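Local coordinates for protein bsobi restriction endonuclease (Geobacillus stearothermophilus, PDB 1DC1) that recognises the double-stranded DNA sequence CYCGRG as a homodimer and cleaves it after the first C, leaving 5'-phosphate ends, at residues E22-G27 and G281-H286; Q139-R144 and A305-T310. All blocks are in the same frame, centred on the assembly; numbering follows the deposited sequence.

Both contacts fix a long helix to one edge of the mixed sheet of this PDDEXK-clan nuclease, and their centres lie about 12 Å apart. Along the chain the segments alternate: 22-27 on helix 21-53, then 139-144 on helix 110-152, then 281-286 and 305-310, which follow or end the parallel neighbouring strands 276-281 and 303-306. The two late segments are themselves paired, with probable hydrogen bonds between the backbones of G281 and both A305 and L307, while E23 and A282 of contact 1 pack on T308 of contact 2. Two helices from the first half of the chain are thus tied to the last two strands of the sheet whose strand 235-242 holds two of the predicted magnesium ligands, E240 and K242.

Contact 1. Residues E22-G27 and G281-H286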
ATOM      1  N   GLU D  22     -15.922 -17.128  -0.779  1.00 13.23           N
ATOM      2  CA  GLU D  22     -15.167 -18.228  -0.207  1.00 16.62           C
ATOM      3  C   GLU D  22     -13.672 -18.193  -0.509  1.00 16.96           C
ATOM      4  O   GLU D  22     -12.852 -18.606   0.340  1.00 14.94           O
ATOM      5  CB  GLU D  22     -15.778 -19.554  -0.647  1.00 16.44           C
ATOM      6  CG  GLU D  22     -17.064 -19.854   0.143  1.00 29.98           C
ATOM      7  CD  GLU D  22     -16.899 -19.751   1.695  1.00 38.12           C
ATOM      8  OE1 GLU D  22     -15.787 -20.014   2.229  1.00 35.96           O
ATOM      9  OE2 GLU D  22     -17.896 -19.409   2.378  1.00 40.52           O
ATOM     10  N   GLU D  23     -13.321 -17.688  -1.695  1.00 12.79           N
ATOM     11  CA  GLU D  23     -11.935 -17.579  -2.081  1.00 15.25           C
ATOM     12  C   GLU D  23     -11.254 -16.499  -1.217  1.00 13.84           C
ATOM     13  O   GLU D  23     -10.101 -16.633  -0.825  1.00 12.04           O
ATOM     14  CB  GLU D  23     -11.834 -17.258  -3.571  1.00 16.49           C
ATOM     15  CG  GLU D  23     -11.596 -18.505  -4.457  1.00 33.83           C
ATOM     16  CD  GLU D  23     -11.003 -19.748  -3.698  1.00 42.58           C
ATOM     17  OE1 GLU D  23      -9.772 -19.769  -3.451  1.00 43.20           O
ATOM     18  OE2 GLU D  23     -11.769 -20.702  -3.350  1.00 51.88           O
ATOM     19  N   TYR D  24     -11.979 -15.424  -0.930  1.00 10.96           N
ATOM     20  CA  TYR D  24     -11.447 -14.361  -0.069  1.00 11.24           C
ATOM     21  C   TYR D  24     -11.194 -14.918   1.360  1.00 15.21           C
ATOM     22  O   TYR D  24     -10.117 -14.717   1.919  1.00 14.31           O
ATOM     23  CB  TYR D  24     -12.417 -13.149  -0.005  1.00 11.08           C
ATOM     24  CG  TYR D  24     -12.275 -12.157  -1.167  1.00 12.50           C
ATOM     25  CD1 TYR D  24     -11.012 -11.646  -1.538  1.00 10.24           C
ATOM     26  CD2 TYR D  24     -13.379 -11.739  -1.900  1.00 12.58           C
ATOM     27  CE1 TYR D  24     -10.852 -10.748  -2.606  1.00 11.24           C
ATOM     28  CE2 TYR D  24     -13.213 -10.822  -2.987  1.00 13.11           C
ATOM     29  CZ  TYR D  24     -11.949 -10.343  -3.319  1.00 11.47           C
ATOM     30  OH  TYR D  24     -11.779  -9.460  -4.339  1.00 12.35           O
ATOM     31  N   ARG D  25     -12.182 -15.591   1.952  1.00 12.87           N
ATOM     32  CA  ARG D  25     -12.003 -16.169   3.272  1.00 11.96           C
ATOM     33  C   ARG D  25     -10.823 -17.160   3.262  1.00 15.11           C
ATOM     34  O   ARG D  25      -9.942 -17.124   4.157  1.00 14.82           O
ATOM     35  CB  ARG D  25     -13.315 -16.831   3.686  1.00 16.67           C
ATOM     36  CG  ARG D  25     -13.247 -17.627   4.928  1.00 15.03           C
ATOM     37  CD  ARG D  25     -14.649 -18.107   5.294  1.00 18.67           C
ATOM     38  NE  ARG D  25     -14.508 -19.071   6.386  0.61 18.66           N
ATOM     39  CZ  ARG D  25     -14.523 -20.391   6.230  0.61 20.93           C
ATOM     40  NH1 ARG D  25     -14.682 -20.900   5.018  0.61 23.86           N
ATOM     41  NH2 ARG D  25     -14.311 -21.204   7.264  0.61 17.78           N
ATOM     42  N   ALA D  26     -10.775 -18.038   2.257  1.00 15.29           N
ATOM     43  CA  ALA D  26      -9.660 -18.991   2.173  1.00 15.59           C
ATOM     44  C   ALA D  26      -8.308 -18.264   2.145  1.00 12.98           C
ATOM     45  O   ALA D  26      -7.381 -18.687   2.816  1.00 13.97           O
ATOM     46  CB  ALA D  26      -9.813 -19.861   0.926  1.00 13.90           C
ATOM     47  N   GLY D  27      -8.205 -17.180   1.366  1.00 14.95           N
ATOM     48  CA  GLY D  27      -6.962 -16.408   1.250  1.00 13.55           C
ATOM     49  C   GLY D  27      -6.556 -15.767   2.561  1.00 16.04           C
ATOM     50  O   GLY D  27      -5.397 -15.829   2.988  1.00 13.65           O
ATOM     51  N   GLY D 281      -5.050 -11.341 -11.428  1.00 11.72           N
ATOM     52  CA  GLY D 281      -5.201 -10.883 -10.057  1.00 12.30           C
ATOM     53  C   GLY D 281      -5.980 -11.855  -9.184  1.00 10.52           C
ATOM     54  O   GLY D 281      -6.909 -12.466  -9.662  1.00 12.54           O
ATOM     55  N   ALA D 282      -5.601 -12.002  -7.912  1.00 10.62           N
ATOM     56  CA  ALA D 282      -6.346 -12.879  -7.000  1.00 12.24           C
ATOM     57  C   ALA D 282      -7.576 -12.145  -6.385  1.00 13.07           C
ATOM     58  O   ALA D 282      -8.588 -12.781  -6.061  1.00 14.05           O
ATOM     59  CB  ALA D 282      -5.394 -13.431  -5.881  1.00 12.75           C
ATOM     60  N   ALA D 283      -7.491 -10.822  -6.230  1.00 10.29           N
ATOM     61  CA  ALA D 283      -8.586 -10.002  -5.686  1.00  9.91           C
ATOM     62  C   ALA D 283      -9.148  -9.129  -6.809  1.00 11.25           C
ATOM     63  O   ALA D 283      -8.552  -8.121  -7.196  1.00 12.31           O
ATOM     64  CB  ALA D 283      -8.068  -9.132  -4.565  1.00 15.65           C
ATOM     65  N   ILE D 284     -10.268  -9.541  -7.367  1.00  9.49           N
ATOM     66  CA  ILE D 284     -10.883  -8.815  -8.459  1.00 12.16           C
ATOM     67  C   ILE D 284     -12.331  -8.511  -8.077  1.00 12.63           C
ATOM     68  O   ILE D 284     -13.141  -9.399  -7.866  1.00 12.22           O
ATOM     69  CB  ILE D 284     -10.795  -9.631  -9.825  1.00 12.50           C
ATOM     70  CG1 ILE D 284      -9.321  -9.801 -10.227  1.00 15.27           C
ATOM     71  CG2 ILE D 284     -11.524  -8.869 -10.985  1.00 13.39           C
ATOM     72  CD1 ILE D 284      -9.047 -10.525 -11.582  1.00 15.67           C
ATOM     73  N   GLU D 285     -12.611  -7.219  -7.965  1.00 13.43           N
ATOM     74  CA  GLU D 285     -13.917  -6.684  -7.596  1.00 14.89           C
ATOM     75  C   GLU D 285     -14.791  -6.311  -8.836  1.00 15.36           C
ATOM     76  O   GLU D 285     -14.286  -6.240  -9.955  1.00 15.14           O
ATOM     77  CB  GLU D 285     -13.659  -5.484  -6.644  1.00 17.04           C
ATOM     78  CG  GLU D 285     -13.040  -5.977  -5.304  1.00 15.08           C
ATOM     79  CD  GLU D 285     -14.045  -6.842  -4.549  1.00 17.44           C
ATOM     80  OE1 GLU D 285     -14.986  -6.252  -4.017  1.00 17.33           O
ATOM     81  OE2 GLU D 285     -13.941  -8.078  -4.525  1.00 15.96           O
ATOM     82  N   HIS D 286     -16.084  -6.073  -8.650  1.00 14.93           N
ATOM     83  CA  HIS D 286     -16.932  -5.797  -9.791  1.00 16.29           C
ATOM     84  C   HIS D 286     -16.554  -4.627 -10.719  1.00 14.13           C
ATOM     85  O   HIS D 286     -16.465  -4.792 -11.945  1.00 14.97           O
ATOM     86  CB  HIS D 286     -18.359  -5.595  -9.350  1.00 15.21           C
ATOM     87  CG  HIS D 286     -19.237  -5.334 -10.505  1.00 20.90           C
ATOM     88  ND1 HIS D 286     -19.427  -6.276 -11.494  1.00 28.78           N
ATOM     89  CD2 HIS D 286     -19.791  -4.193 -10.963  1.00 29.62           C
ATOM     90  CE1 HIS D 286     -20.058  -5.728 -12.514  1.00 25.28           C
ATOM     91  NE2 HIS D 286     -20.291  -4.462 -12.221  1.00 35.84           N
TER
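Y24 lays the edge of its ring against A283, with Y24 CE1 3.8 Å from the A283 CB methyl, which lies in the ring plane. The phenol then reaches past this alanine to E285: Y24 OH donates to E285 OE2 at 2.6 Å, a short bond that joins the phenol to a carboxylate. OE2 accepts the hydrogen bond on its anti side, 28° out of the carboxylate plane, and ring and carboxylate are turned 59° against each other. The glutamate folds back at chi2 (-66°) to bring OE2 round to the phenol. I284 N lies 3.4 Å from Y24 OH, but at a poor angle, and is hydrogen-bonded to T19 OG1 instead. A phenylalanine in place of Y24 would probably still rest on A283 but would leave the E285 carboxylate without its phenol donor and freer to turn. The A283 side chain is about 7 Å from that of K242, a predicted magnesium-site residue. P247 of helix 247-270 touches both Y24 and E285, A250 packs on A283 and E285, and F85 of the second subunit packs on Y24. Helix 21-53 thus meets the loop between strand 276-281 and helix 286-298, which ends in E285 at the N-cap.

Contact 2. Residues Q139-R144 and A305-T310; sequences QQKLTR and ANLTKT
K141 reaches from helix 110-152 to L307, just beyond the end of strand 303-306, with its chain fully extended. Its CB already heads for the other segment, although it stays 4.6 Å from L307 CD1. CG lies anti to the backbone N (chi1 179°), and the remaining torsions continue nearly straight. K141 CD is the first atom to meet its partner, passing 4.1 Å from L307 CG as the two side chains run by each other in opposite directions. K141 CE comes next, 3.3 Å from L307 O, and at the tip K141 NZ donates to L307 O at 3.0 Å. The ammonium sits 31° off the carbonyl plane, and the C=O...N angle is 141°.

L307 O belongs to the peptide in the middle of a type I turn from N306 to K309, closed by K309 N donating to N306 O. N306 braces the turn from within: its OD1 accepts T308 N at 2.8 Å in an Asx turn and also T308 OG1 at 2.7 Å, the hydroxyl coming from above the amide plane. The N306 ND2 group is held by L17 and T19.

Deeper in, L307 and L142 both rest on I280 and L241, residues of two adjacent strands, so the lysine stem lies at the outer margin of an apolar layer between helix and sheet. The L307 side chain is also about 7 Å from that of K242, a predicted magnesium-site residue. The chemistry is split along one side chain: methylene packing on leucine near the stem, and at the tip a single bond in which, across these two segments, the ammonium meets a neutral carbonyl rather than a carboxylate and probably helps fix the peptide after L307.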
ATOM      1  N   GLN D 139       3.703 -15.464  -7.529  1.00 15.46           N
ATOM      2  CA  GLN D 139       4.561 -15.762  -8.653  1.00 16.54           C
ATOM      3  C   GLN D 139       4.767 -17.277  -8.692  1.00 16.75           C
ATOM      4  O   GLN D 139       4.734 -17.864  -9.769  1.00 16.76           O
ATOM      5  CB  GLN D 139       5.929 -15.049  -8.520  1.00 16.52           C
ATOM      6  CG  GLN D 139       7.083 -15.609  -9.398  1.00 18.43           C
ATOM      7  CD  GLN D 139       8.433 -14.861  -9.240  1.00 22.29           C
ATOM      8  OE1 GLN D 139       8.480 -13.713  -8.803  1.00 25.35           O
ATOM      9  NE2 GLN D 139       9.539 -15.538  -9.598  1.00 25.37           N
ATOM     10  N   GLN D 140       5.000 -17.915  -7.539  1.00 14.23           N
ATOM     11  CA  GLN D 140       5.204 -19.362  -7.519  1.00 14.31           C
ATOM     12  C   GLN D 140       4.004 -20.161  -8.034  1.00 15.96           C
ATOM     13  O   GLN D 140       4.176 -21.207  -8.698  1.00 15.26           O
ATOM     14  CB  GLN D 140       5.569 -19.832  -6.118  1.00 15.59           C
ATOM     15  CG  GLN D 140       6.952 -19.328  -5.711  1.00 18.85           C
ATOM     16  CD  GLN D 140       7.221 -19.585  -4.251  1.00 23.08           C
ATOM     17  OE1 GLN D 140       6.567 -20.419  -3.632  1.00 23.53           O
ATOM     18  NE2 GLN D 140       8.187 -18.880  -3.694  1.00 23.99           N
ATOM     19  N   LYS D 141       2.801 -19.666  -7.734  1.00 14.27           N
ATOM     20  CA  LYS D 141       1.572 -20.309  -8.164  1.00 15.44           C
ATOM     21  C   LYS D 141       1.451 -20.264  -9.687  1.00 16.16           C
ATOM     22  O   LYS D 141       1.083 -21.269 -10.301  1.00 13.27           O
ATOM     23  CB  LYS D 141       0.384 -19.598  -7.545  1.00 15.85           C
ATOM     24  CG  LYS D 141      -0.915 -20.212  -7.992  1.00 22.55           C
ATOM     25  CD  LYS D 141      -1.998 -19.784  -7.063  1.00 29.53           C
ATOM     26  CE  LYS D 141      -3.316 -20.370  -7.503  1.00 32.23           C
ATOM     27  NZ  LYS D 141      -4.376 -19.959  -6.560  1.00 36.86           N
ATOM     28  N   LEU D 142       1.766 -19.105 -10.283  1.00 11.68           N
ATOM     29  CA  LEU D 142       1.685 -18.989 -11.718  1.00 12.32           C
ATOM     30  C   LEU D 142       2.737 -19.893 -12.380  1.00 16.70           C
ATOM     31  O   LEU D 142       2.461 -20.544 -13.378  1.00 15.90           O
ATOM     32  CB  LEU D 142       1.904 -17.553 -12.167  1.00 14.97           C
ATOM     33  CG  LEU D 142       1.679 -17.400 -13.683  1.00 15.66           C
ATOM     34  CD1 LEU D 142       0.195 -17.586 -13.962  1.00 15.06           C
ATOM     35  CD2 LEU D 142       2.156 -16.038 -14.201  1.00 19.82           C
ATOM     36  N   THR D 143       3.949 -19.932 -11.829  1.00 15.47           N
ATOM     37  CA  THR D 143       5.002 -20.778 -12.394  1.00 16.40           C
ATOM     38  C   THR D 143       4.589 -22.264 -12.323  1.00 18.05           C
ATOM     39  O   THR D 143       4.814 -23.029 -13.268  1.00 13.82           O
ATOM     40  CB  THR D 143       6.351 -20.603 -11.647  1.00 13.43           C
ATOM     41  OG1 THR D 143       6.856 -19.297 -11.886  1.00 13.82           O
ATOM     42  CG2 THR D 143       7.379 -21.572 -12.165  1.00 10.53           C
ATOM     43  N   ARG D 144       3.993 -22.669 -11.202  1.00 15.32           N
ATOM     44  CA  ARG D 144       3.559 -24.061 -11.051  1.00 14.40           C
ATOM     45  C   ARG D 144       2.552 -24.369 -12.148  1.00 15.12           C
ATOM     46  O   ARG D 144       2.600 -25.454 -12.736  1.00 15.01           O
ATOM     47  CB  ARG D 144       2.922 -24.284  -9.673  1.00 15.24           C
ATOM     48  CG  ARG D 144       2.413 -25.680  -9.421  1.00 14.78           C
ATOM     49  CD  ARG D 144       3.613 -26.595  -9.194  1.00 23.75           C
ATOM     50  NE  ARG D 144       3.879 -27.443 -10.363  1.00 24.13           N
ATOM     51  CZ  ARG D 144       4.967 -28.195 -10.550  1.00 18.27           C
ATOM     52  NH1 ARG D 144       5.951 -28.238  -9.654  1.00 14.15           N
ATOM     53  NH2 ARG D 144       5.024 -28.954 -11.633  1.00 19.31           N
ATOM     54  N   ALA D 305      -6.849 -13.239 -16.068  1.00 13.01           N
ATOM     55  CA  ALA D 305      -7.337 -14.378 -15.326  1.00 13.87           C
ATOM     56  C   ALA D 305      -7.414 -14.033 -13.831  1.00 15.35           C
ATOM     57  O   ALA D 305      -6.643 -13.211 -13.342  1.00 12.62           O
ATOM     58  CB  ALA D 305      -6.439 -15.586 -15.535  1.00 13.88           C
ATOM     59  N   ASN D 306      -8.394 -14.613 -13.138  1.00 12.02           N
ATOM     60  CA  ASN D 306      -8.479 -14.441 -11.714  1.00 12.87           C
ATOM     61  C   ASN D 306      -7.610 -15.605 -11.181  1.00 17.55           C
ATOM     62  O   ASN D 306      -7.913 -16.799 -11.417  1.00 11.38           O
ATOM     63  CB  ASN D 306      -9.894 -14.605 -11.203  1.00 16.08           C
ATOM     64  CG  ASN D 306      -9.967 -14.407  -9.734  1.00 11.82           C
ATOM     65  OD1 ASN D 306      -9.281 -15.085  -8.953  1.00 14.97           O
ATOM     66  ND2 ASN D 306     -10.775 -13.454  -9.326  1.00 12.34           N
ATOM     67  N   LEU D 307      -6.525 -15.247 -10.481  1.00 17.09           N
ATOM     68  CA  LEU D 307      -5.556 -16.197  -9.945  1.00 14.07           C
ATOM     69  C   LEU D 307      -6.143 -17.227  -8.960  1.00 14.96           C
ATOM     70  O   LEU D 307      -5.555 -18.284  -8.770  1.00 13.67           O
ATOM     71  CB  LEU D 307      -4.350 -15.433  -9.328  1.00 10.56           C
ATOM     72  CG  LEU D 307      -3.099 -16.221  -8.842  1.00 13.57           C
ATOM     73  CD1 LEU D 307      -2.288 -16.785 -10.019  1.00 11.99           C
ATOM     74  CD2 LEU D 307      -2.196 -15.308  -7.998  1.00 15.96           C
ATOM     75  N   THR D 308      -7.290 -16.957  -8.347  1.00 12.60           N
ATOM     76  CA  THR D 308      -7.862 -17.944  -7.418  1.00 12.47           C
ATOM     77  C   THR D 308      -8.737 -18.982  -8.145  1.00 17.93           C
ATOM     78  O   THR D 308      -9.248 -19.914  -7.516  1.00 17.79           O
ATOM     79  CB  THR D 308      -8.720 -17.275  -6.314  1.00 17.56           C
ATOM     80  OG1 THR D 308      -9.924 -16.781  -6.886  1.00 15.58           O
ATOM     81  CG2 THR D 308      -7.946 -16.115  -5.655  1.00 15.45           C
ATOM     82  N   LYS D 309      -8.902 -18.818  -9.466  1.00 15.80           N
ATOM     83  CA  LYS D 309      -9.710 -19.719 -10.270  1.00 14.40           C
ATOM     84  C   LYS D 309      -8.855 -20.523 -11.233  1.00 16.47           C
ATOM     85  O   LYS D 309      -8.415 -20.066 -12.301  1.00 16.81           O
ATOM     86  CB  LYS D 309     -10.757 -18.931 -10.995  1.00 13.21           C
ATOM     87  CG  LYS D 309     -11.588 -18.078 -10.061  1.00 15.90           C
ATOM     88  CD  LYS D 309     -12.708 -17.375 -10.799  1.00 16.77           C
ATOM     89  CE  LYS D 309     -13.405 -16.365  -9.918  1.00 17.81           C
ATOM     90  NZ  LYS D 309     -14.825 -16.186 -10.330  1.00 22.89           N
ATOM     91  N   THR D 310      -8.622 -21.747 -10.793  1.00 14.99           N
ATOM     92  CA  THR D 310      -7.835 -22.736 -11.525  1.00 21.27           C
ATOM     93  C   THR D 310      -8.081 -22.869 -13.006  1.00 18.16           C
ATOM     94  O   THR D 310      -7.133 -22.961 -13.789  1.00 18.44           O
ATOM     95  CB  THR D 310      -8.086 -24.118 -10.950  1.00 29.42           C
ATOM     96  OG1 THR D 310      -8.176 -23.998  -9.533  1.00 39.94           O
ATOM     97  CG2 THR D 310      -6.989 -25.073 -11.343  1.00 24.93           C
TER